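Glycerol dehydrogenase (Bacillus coagulans, PDB 6CSJ) catalyses, as a glycerol dehydrogenase, the NAD+-linked oxidation of glycerol to dihydroxyacetone, and in this double mutant has acquired D-lactate dehydrogenase activity. Local coordinates at residues 205-208 against 209-213; 298-302 against 303-307; 347-350 against 351-355. The protein carries 2 engineered substitutions. All coordinates share one frame; numbering follows the deposited sequence.

Contact 1: residues 205-208 against 209-213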
loop_
_atom_site.group_PDB
_atom_site.type_symbol
_atom_site.label_atom_id
_atom_site.label_comp_id
_atom_site.label_asym_id
_atom_site.label_seq_id
_atom_site.Cartn_x
_atom_site.Cartn_y
_atom_site.Cartn_z
ATOM N N LEU A 205 2.357 -16.250 -2.521
ATOM C CA LEU A 205 0.900 -16.404 -2.444
ATOM C C LEU A 205 0.176 -15.128 -2.885
ATOM O O LEU A 205 -0.871 -15.205 -3.521
ATOM C CB LEU A 205 0.462 -16.800 -1.040
ATOM C CG LEU A 205 -1.039 -17.034 -0.825
ATOM C CD1 LEU A 205 -1.550 -18.250 -1.593
ATOM C CD2 LEU A 205 -1.313 -17.166 0.667
ATOM N N CYS A 206 0.740 -13.970 -2.545
ATOM C CA CYS A 206 0.189 -12.691 -2.970
ATOM C C CYS A 206 0.064 -12.643 -4.490
ATOM O O CYS A 206 -1.029 -12.421 -5.003
ATOM C CB CYS A 206 1.036 -11.514 -2.450
ATOM S SG CYS A 206 0.427 -9.886 -2.967
ATOM N N TYR A 207 1.174 -12.891 -5.189
ATOM C CA TYR A 207 1.207 -12.908 -6.660
ATOM C C TYR A 207 0.214 -13.912 -7.258
ATOM O O TYR A 207 -0.586 -13.559 -8.124
ATOM C CB TYR A 207 2.628 -13.221 -7.188
ATOM C CG TYR A 207 2.680 -13.299 -8.703
ATOM C CD1 TYR A 207 2.589 -12.144 -9.485
ATOM C CD2 TYR A 207 2.748 -14.532 -9.355
ATOM C CE1 TYR A 207 2.607 -12.211 -10.866
ATOM C CE2 TYR A 207 2.764 -14.610 -10.749
ATOM C CZ TYR A 207 2.690 -13.453 -11.496
ATOM O OH TYR A 207 2.693 -13.541 -12.859
ATOM N N ASP A 208 0.286 -15.152 -6.795
ATOM C CA ASP A 208 -0.614 -16.215 -7.252
ATOM C C ASP A 208 -2.092 -15.857 -7.081
ATOM O O ASP A 208 -2.905 -16.173 -7.955
ATOM C CB ASP A 208 -0.344 -17.520 -6.501
ATOM C CG ASP A 208 0.998 -18.145 -6.850
ATOM O OD1 ASP A 208 1.633 -17.731 -7.829
ATOM O OD2 ASP A 208 1.421 -19.068 -6.123
ATOM N N THR A 209 -2.423 -15.215 -5.962
ATOM C CA THR A 209 -3.795 -14.787 -5.682
ATOM C C THR A 209 -4.252 -13.701 -6.667
ATOM O O THR A 209 -5.387 -13.735 -7.124
ATOM C CB THR A 209 -3.968 -14.297 -4.217
ATOM O OG1 THR A 209 -3.538 -15.317 -3.304
ATOM C CG2 THR A 209 -5.410 -13.957 -3.916
ATOM N N GLN A 210 -3.368 -12.770 -7.023
ATOM C CA GLN A 210 -3.716 -11.754 -8.025
ATOM C C GLN A 210 -4.069 -12.404 -9.362
ATOM O O GLN A 210 -5.111 -12.088 -9.939
ATOM C CB GLN A 210 -2.588 -10.735 -8.234
ATOM C CG GLN A 210 -2.193 -9.926 -7.007
ATOM C CD GLN A 210 -3.349 -9.159 -6.381
ATOM O OE1 GLN A 210 -4.229 -8.658 -7.090
ATOM N NE2 GLN A 210 -3.348 -9.056 -5.048
ATOM N N ILE A 211 -3.222 -13.330 -9.821
ATOM C CA ILE A 211 -3.411 -14.000 -11.118
ATOM C C ILE A 211 -4.716 -14.821 -11.133
ATOM O O ILE A 211 -5.516 -14.691 -12.056
ATOM C CB ILE A 211 -2.181 -14.899 -11.499
ATOM C CG1 ILE A 211 -0.888 -14.073 -11.614
ATOM C CG2 ILE A 211 -2.420 -15.680 -12.792
ATOM C CD1 ILE A 211 -0.966 -12.855 -12.515
ATOM N N LEU A 212 -4.940 -15.621 -10.093
ATOM C CA LEU A 212 -6.137 -16.473 -10.012
ATOM C C LEU A 212 -7.452 -15.729 -9.737
ATOM O O LEU A 212 -8.501 -16.132 -10.248
ATOM C CB LEU A 212 -5.925 -17.576 -8.949
ATOM C CG LEU A 212 -4.809 -18.602 -9.262
ATOM C CD1 LEU A 212 -4.481 -19.476 -8.056
ATOM C CD2 LEU A 212 -5.184 -19.479 -10.467
ATOM N N GLU A 213 -7.391 -14.659 -8.936
ATOM C CA GLU A 213 -8.589 -14.036 -8.349
ATOM C C GLU A 213 -8.898 -12.605 -8.782
ATOM O O GLU A 213 -10.023 -12.148 -8.578
ATOM C CB GLU A 213 -8.484 -14.046 -6.822
ATOM C CG GLU A 213 -8.226 -15.413 -6.189
ATOM C CD GLU A 213 -9.441 -16.306 -6.211
ATOM O OE1 GLU A 213 -10.500 -15.881 -5.701
ATOM O OE2 GLU A 213 -9.349 -17.430 -6.733
#

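Contact 2: residues 298-302 against 303-307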
loop_
_atom_site.group_PDB
_atom_site.type_symbol
_atom_site.label_atom_id
_atom_site.label_comp_id
_atom_site.label_asym_id
_atom_site.label_seq_id
_atom_site.Cartn_x
_atom_site.Cartn_y
_atom_site.Cartn_z
ATOM N N SER A 298 -0.694 -9.785 -19.450
ATOM C CA SER A 298 -2.029 -10.335 -19.672
ATOM C C SER A 298 -2.964 -10.042 -18.491
ATOM O O SER A 298 -4.089 -9.562 -18.679
ATOM C CB SER A 298 -1.952 -11.842 -19.916
ATOM O OG SER A 298 -3.241 -12.400 -20.125
ATOM N N PHE A 299 -2.493 -10.330 -17.283
ATOM C CA PHE A 299 -3.241 -9.995 -16.086
ATOM C C PHE A 299 -3.576 -8.498 -16.019
ATOM O O PHE A 299 -4.722 -8.135 -15.734
ATOM C CB PHE A 299 -2.502 -10.409 -14.810
ATOM C CG PHE A 299 -3.131 -9.863 -13.573
ATOM C CD1 PHE A 299 -4.339 -10.379 -13.133
ATOM C CD2 PHE A 299 -2.569 -8.781 -12.896
ATOM C CE1 PHE A 299 -4.965 -9.852 -12.006
ATOM C CE2 PHE A 299 -3.186 -8.252 -11.771
ATOM C CZ PHE A 299 -4.381 -8.788 -11.321
ATOM N N CYS A 300 -2.583 -7.643 -16.274
ATOM C CA CYS A 300 -2.779 -6.187 -16.212
ATOM C C CYS A 300 -3.834 -5.719 -17.221
ATOM O O CYS A 300 -4.718 -4.926 -16.880
ATOM C CB CYS A 300 -1.460 -5.433 -16.418
ATOM S SG CYS A 300 -0.250 -5.541 -15.064
ATOM N N LEU A 301 -3.764 -6.226 -18.450
ATOM C CA LEU A 301 -4.785 -5.902 -19.456
ATOM C C LEU A 301 -6.182 -6.398 -19.065
ATOM O O LEU A 301 -7.153 -5.706 -19.326
ATOM C CB LEU A 301 -4.397 -6.442 -20.837
ATOM C CG LEU A 301 -3.173 -5.790 -21.464
ATOM C CD1 LEU A 301 -2.743 -6.568 -22.696
ATOM C CD2 LEU A 301 -3.418 -4.315 -21.802
ATOM N N SER A 302 -6.274 -7.561 -18.421
ATOM C CA SER A 302 -7.571 -8.101 -17.993
ATOM C C SER A 302 -8.274 -7.249 -16.941
ATOM O O SER A 302 -9.491 -7.180 -16.952
ATOM C CB SER A 302 -7.443 -9.555 -17.492
ATOM O OG SER A 302 -6.901 -9.625 -16.185
ATOM N N VAL A 303 -7.520 -6.614 -16.039
ATOM C CA VAL A 303 -8.106 -5.807 -14.946
ATOM C C VAL A 303 -8.000 -4.293 -15.125
ATOM O O VAL A 303 -8.565 -3.553 -14.324
ATOM C CB VAL A 303 -7.544 -6.192 -13.547
ATOM C CG1 VAL A 303 -7.843 -7.645 -13.237
ATOM C CG2 VAL A 303 -6.048 -5.926 -13.425
ATOM N N GLY A 304 -7.284 -3.832 -16.153
ATOM C CA GLY A 304 -7.191 -2.397 -16.468
ATOM C C GLY A 304 -6.025 -1.677 -15.813
ATOM O O GLY A 304 -6.094 -0.476 -15.595
ATOM N N LEU A 305 -4.950 -2.409 -15.516
ATOM C CA LEU A 305 -3.713 -1.817 -15.012
ATOM C C LEU A 305 -2.846 -1.358 -16.199
ATOM O O LEU A 305 -2.885 -1.968 -17.264
ATOM C CB LEU A 305 -2.945 -2.838 -14.156
ATOM C CG LEU A 305 -3.517 -3.084 -12.759
ATOM C CD1 LEU A 305 -2.811 -4.258 -12.101
ATOM C CD2 LEU A 305 -3.417 -1.841 -11.884
ATOM N N PRO A 306 -2.054 -0.288 -16.019
ATOM C CA PRO A 306 -1.214 0.212 -17.113
ATOM C C PRO A 306 -0.006 -0.687 -17.430
ATOM O O PRO A 306 0.638 -1.206 -16.514
ATOM C CB PRO A 306 -0.757 1.580 -16.592
ATOM C CG PRO A 306 -0.775 1.439 -15.117
ATOM C CD PRO A 306 -1.941 0.559 -14.815
ATOM N N VAL A 307 0.265 -0.880 -18.725
ATOM C CA VAL A 307 1.471 -1.586 -19.209
ATOM C C VAL A 307 2.331 -0.745 -20.184
ATOM O O VAL A 307 3.254 -1.266 -20.801
ATOM C CB VAL A 307 1.114 -2.940 -19.863
ATOM C CG1 VAL A 307 0.425 -3.842 -18.859
ATOM C CG2 VAL A 307 0.244 -2.762 -21.116
#

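Contact 3: residues 347-350 against 351-355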
loop_
_atom_site.group_PDB
_atom_site.type_symbol
_atom_site.label_atom_id
_atom_site.label_comp_id
_atom_site.label_asym_id
_atom_site.label_seq_id
_atom_site.Cartn_x
_atom_site.Cartn_y
_atom_site.Cartn_z
ATOM N N LEU A 347 20.963 1.519 -17.663
ATOM C CA LEU A 347 20.310 0.209 -17.605
ATOM C C LEU A 347 18.825 0.352 -17.229
ATOM O O LEU A 347 17.962 -0.324 -17.811
ATOM C CB LEU A 347 21.045 -0.690 -16.613
ATOM C CG LEU A 347 21.032 -2.210 -16.759
ATOM C CD1 LEU A 347 21.481 -2.722 -18.125
ATOM C CD2 LEU A 347 21.967 -2.783 -15.682
ATOM N N VAL A 348 18.538 1.254 -16.287
ATOM C CA VAL A 348 17.162 1.536 -15.860
ATOM C C VAL A 348 16.379 2.297 -16.949
ATOM O O VAL A 348 15.204 2.001 -17.186
ATOM C CB VAL A 348 17.121 2.292 -14.513
ATOM C CG1 VAL A 348 15.684 2.659 -14.122
ATOM C CG2 VAL A 348 17.777 1.446 -13.427
ATOM N N TYR A 349 17.025 3.259 -17.608
ATOM C CA TYR A 349 16.461 3.904 -18.799
ATOM C C TYR A 349 16.052 2.861 -19.849
ATOM O O TYR A 349 14.927 2.906 -20.388
ATOM C CB TYR A 349 17.461 4.888 -19.406
ATOM C CG TYR A 349 16.932 5.625 -20.621
ATOM C CD1 TYR A 349 16.129 6.748 -20.489
ATOM C CD2 TYR A 349 17.248 5.194 -21.907
ATOM C CE1 TYR A 349 15.643 7.415 -21.599
ATOM C CE2 TYR A 349 16.768 5.857 -23.024
ATOM C CZ TYR A 349 15.969 6.968 -22.869
ATOM O OH TYR A 349 15.486 7.604 -23.982
ATOM N N ALA A 350 16.963 1.923 -20.123
ATOM C CA ALA A 350 16.710 0.846 -21.085
ATOM C C ALA A 350 15.525 -0.033 -20.670
ATOM O O ALA A 350 14.684 -0.381 -21.510
ATOM C CB ALA A 350 17.956 -0.007 -21.280
ATOM N N ALA A 351 15.460 -0.376 -19.382
ATOM C CA ALA A 351 14.341 -1.171 -18.843
ATOM C C ALA A 351 12.973 -0.463 -18.973
ATOM O O ALA A 351 11.982 -1.083 -19.359
ATOM C CB ALA A 351 14.607 -1.553 -17.393
ATOM N N ILE A 352 12.943 0.831 -18.679
ATOM C CA ILE A 352 11.707 1.613 -18.722
ATOM C C ILE A 352 11.178 1.744 -20.153
ATOM O O ILE A 352 10.003 1.451 -20.417
ATOM C CB ILE A 352 11.894 2.999 -18.038
ATOM C CG1 ILE A 352 12.085 2.791 -16.527
ATOM C CG2 ILE A 352 10.701 3.930 -18.294
ATOM C CD1 ILE A 352 12.698 3.969 -15.798
ATOM N N VAL A 353 12.037 2.170 -21.069
ATOM C CA VAL A 353 11.614 2.392 -22.456
ATOM C C VAL A 353 11.246 1.055 -23.113
ATOM O O VAL A 353 10.281 0.980 -23.884
ATOM C CB VAL A 353 12.687 3.154 -23.266
ATOM C CG1 VAL A 353 12.327 3.233 -24.752
ATOM C CG2 VAL A 353 12.859 4.549 -22.692
ATOM N N THR A 354 11.999 0.005 -22.786
ATOM C CA THR A 354 11.725 -1.323 -23.329
ATOM C C THR A 354 10.452 -1.929 -22.713
ATOM O O THR A 354 9.693 -2.614 -23.412
ATOM C CB THR A 354 12.952 -2.252 -23.180
ATOM O OG1 THR A 354 14.078 -1.643 -23.836
ATOM C CG2 THR A 354 12.693 -3.634 -23.791
ATOM N N ALA A 355 10.193 -1.657 -21.433
ATOM C CA ALA A 355 8.919 -2.049 -20.821
ATOM C C ALA A 355 7.735 -1.430 -21.567
ATOM O O ALA A 355 6.743 -2.114 -21.858
ATOM C CB ALA A 355 8.885 -1.662 -19.350
#

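Contact 1: residues 205-208 against 209-213
Ile211 lies across one face of the Tyr207 ring, one turn further along helix 197-221, an i to i+4 pairing in the all-helical part of this dehydrogenase. The touching branch is CG1, whose distance to the ring centroid is 3.9 Å, 23° off the normal: a CH-pi contact displaced toward the hydroxyl end, since CG1 comes nearest to Tyr207 CZ, at 3.6 Å. Tyr207 meets it because its CG stands anti to the backbone N (chi1 178°), which swings the ring beside its own carbonyl. This is the close-packed flank. Beyond the pair, Phe177 meets the tyrosine ring edge-to-face, Glu295 bonds Tyr207 OH, and Phe299 touches Ile211. With an alanine here instead of Tyr207, Ile211 CG1 would probably lose the flat surface it rests on, and Glu295 a hydroxyl partner. Cys206 and Gln210, with Tyr207, are the buried residues; both reach helices 162-173 and 228-248, and Gln210 NE2 is tied to Asn237.

The other flank is looser. Leu205 and Leu212 are exposed, and Asp208 turns its carboxylate to Lys204, a salt bridge back along the same helix. Leu212 N bonds Asp208 O here, and Thr209 is the side chain with a polar role across the turn: its OG1 sits 3.9 Å from Leu205 CG, but its polar contact is with the Leu205 carbonyl. Leu205 O takes the usual helical bond from Thr209 N at 2.9 Å and a second from Thr209 OG1 at 2.7 Å; the two donors come from opposite faces of the carbonyl plane, the hydroxyl 36° out of it.

Contact 2: residues 298-302 against 303-307
Cys300 and Leu305 meet beta carbon to beta carbon, CB to CB 3.7 Å, where helix 290-303 ends at a glycine in the C' position, with the six-to-one bond of a Schellman-type turn. Leu305 N gives that bond to Cys300 O at 2.9 Å, reaching back over the turn. Gly304 N stays on the same oxygen, nearly along the C=O axis, instead of moving to Leu301 O. Two amides, neither bond straight, thus hold the Cys300 carbonyl, with a weak third from Val303 N. Val307 completes the first shell: its CG1 reaches Cys300 CB at 3.5 Å, and its CG2 touches Leu301 CD2 with the two side chains crossing at about a right angle.

One step back along the helix, Phe299 extends this apolar patch. Val303 CG2 lies over one face of its ring, 4.2 Å from the centroid and offset toward the rim, while Val303 CG1 approaches Phe299 CE1. Leu305 CD1 comes to Phe299 CE2 obliquely, so the ring is shared by the last helical residue and the first leucine of the loop.

What sets these groups in place is the turn at Gly304. Its phi of 91° reverses the chain, and a beta carbon there would be jammed against the carbonyl oxygen of Val303. Further out, Lys218 bonds Val303 O, and Val307 N bonds Asp311. Met169 and Leu173 of helix 162-173 pack on Phe299, and Lys363 of the last helix packs on Leu301 and Val307. Phe299 O, which accepts from Val303 N at 3.2 Å, has a second donor: Ser302 OG, placed by a chi1 of 77°, donates a hydrogen bond to Phe299 O at 2.7 Å.

Contact 3: residues 347-350 against 351-355
Tyr349 holds its ring beside its own carbonyl, CG opposite the backbone N (chi1 -178°), and Val353 has CG1 opposite its N (chi1 173°), which leaves CG2 on the N side, turned back to the previous turn. The two therefore meet as an i to i+4 pair on helix 345-365, the last helix of the chain. Val353 CG2 sits over one face of the tyrosine ring, 4.1 Å from the centroid and 16° off the normal, a CH-pi contact shifted toward CZ. The same methyl also leans on Tyr349 O, the carbonyl that receives the helical bond from Val353 N at 3.1 Å. Around the ring, Arg323 adds a cation-pi partner, and Leu322 and Ala326 bring in helix 319-329.

At Ala350 the helical bond is doubled: Ala350 O accepts from Thr354 N at 3.0 Å and from Thr354 OG1 at 2.7 Å, the amide and the hydroxyl lying on opposite faces of its carbonyl plane.

On the buried side, Val348 and Ile352 pair with the same i to i+4 spacing, but methyl to methyl: Val348 CG1 to Ile352 CD1 is 3.7 Å, the two side chains running at a slant to each other. Ile256 touches both residues, seating this face on helix 252-259, while Ala351 touches Leu285 of helix 271-285. The isoleucine also folds down against the carbonyl its own amide bonds to, with Ile352 CG1 3.3 Å from Val348 O.

Overall arrangement
All three contacts are local, within a single helix or at its end, and all belong to the helical region that follows the six-stranded parallel sheet. In this family the active site generally lies in the cleft between the N-terminal alpha/beta domain, which holds that sheet, and the C-terminal helical domain; none of the three contacts includes a ligand that would place it here. Contacts 1 and 2, centres 14 Å apart, pack directly against each other, Gln210 O lying 3.0 Å from Phe299 CE1. Contact 3 has its centre 19 Å from that of contact 2, with nearest atoms about 4 Å apart but no touch; from contact 1 the nearest atoms are about 15 Å.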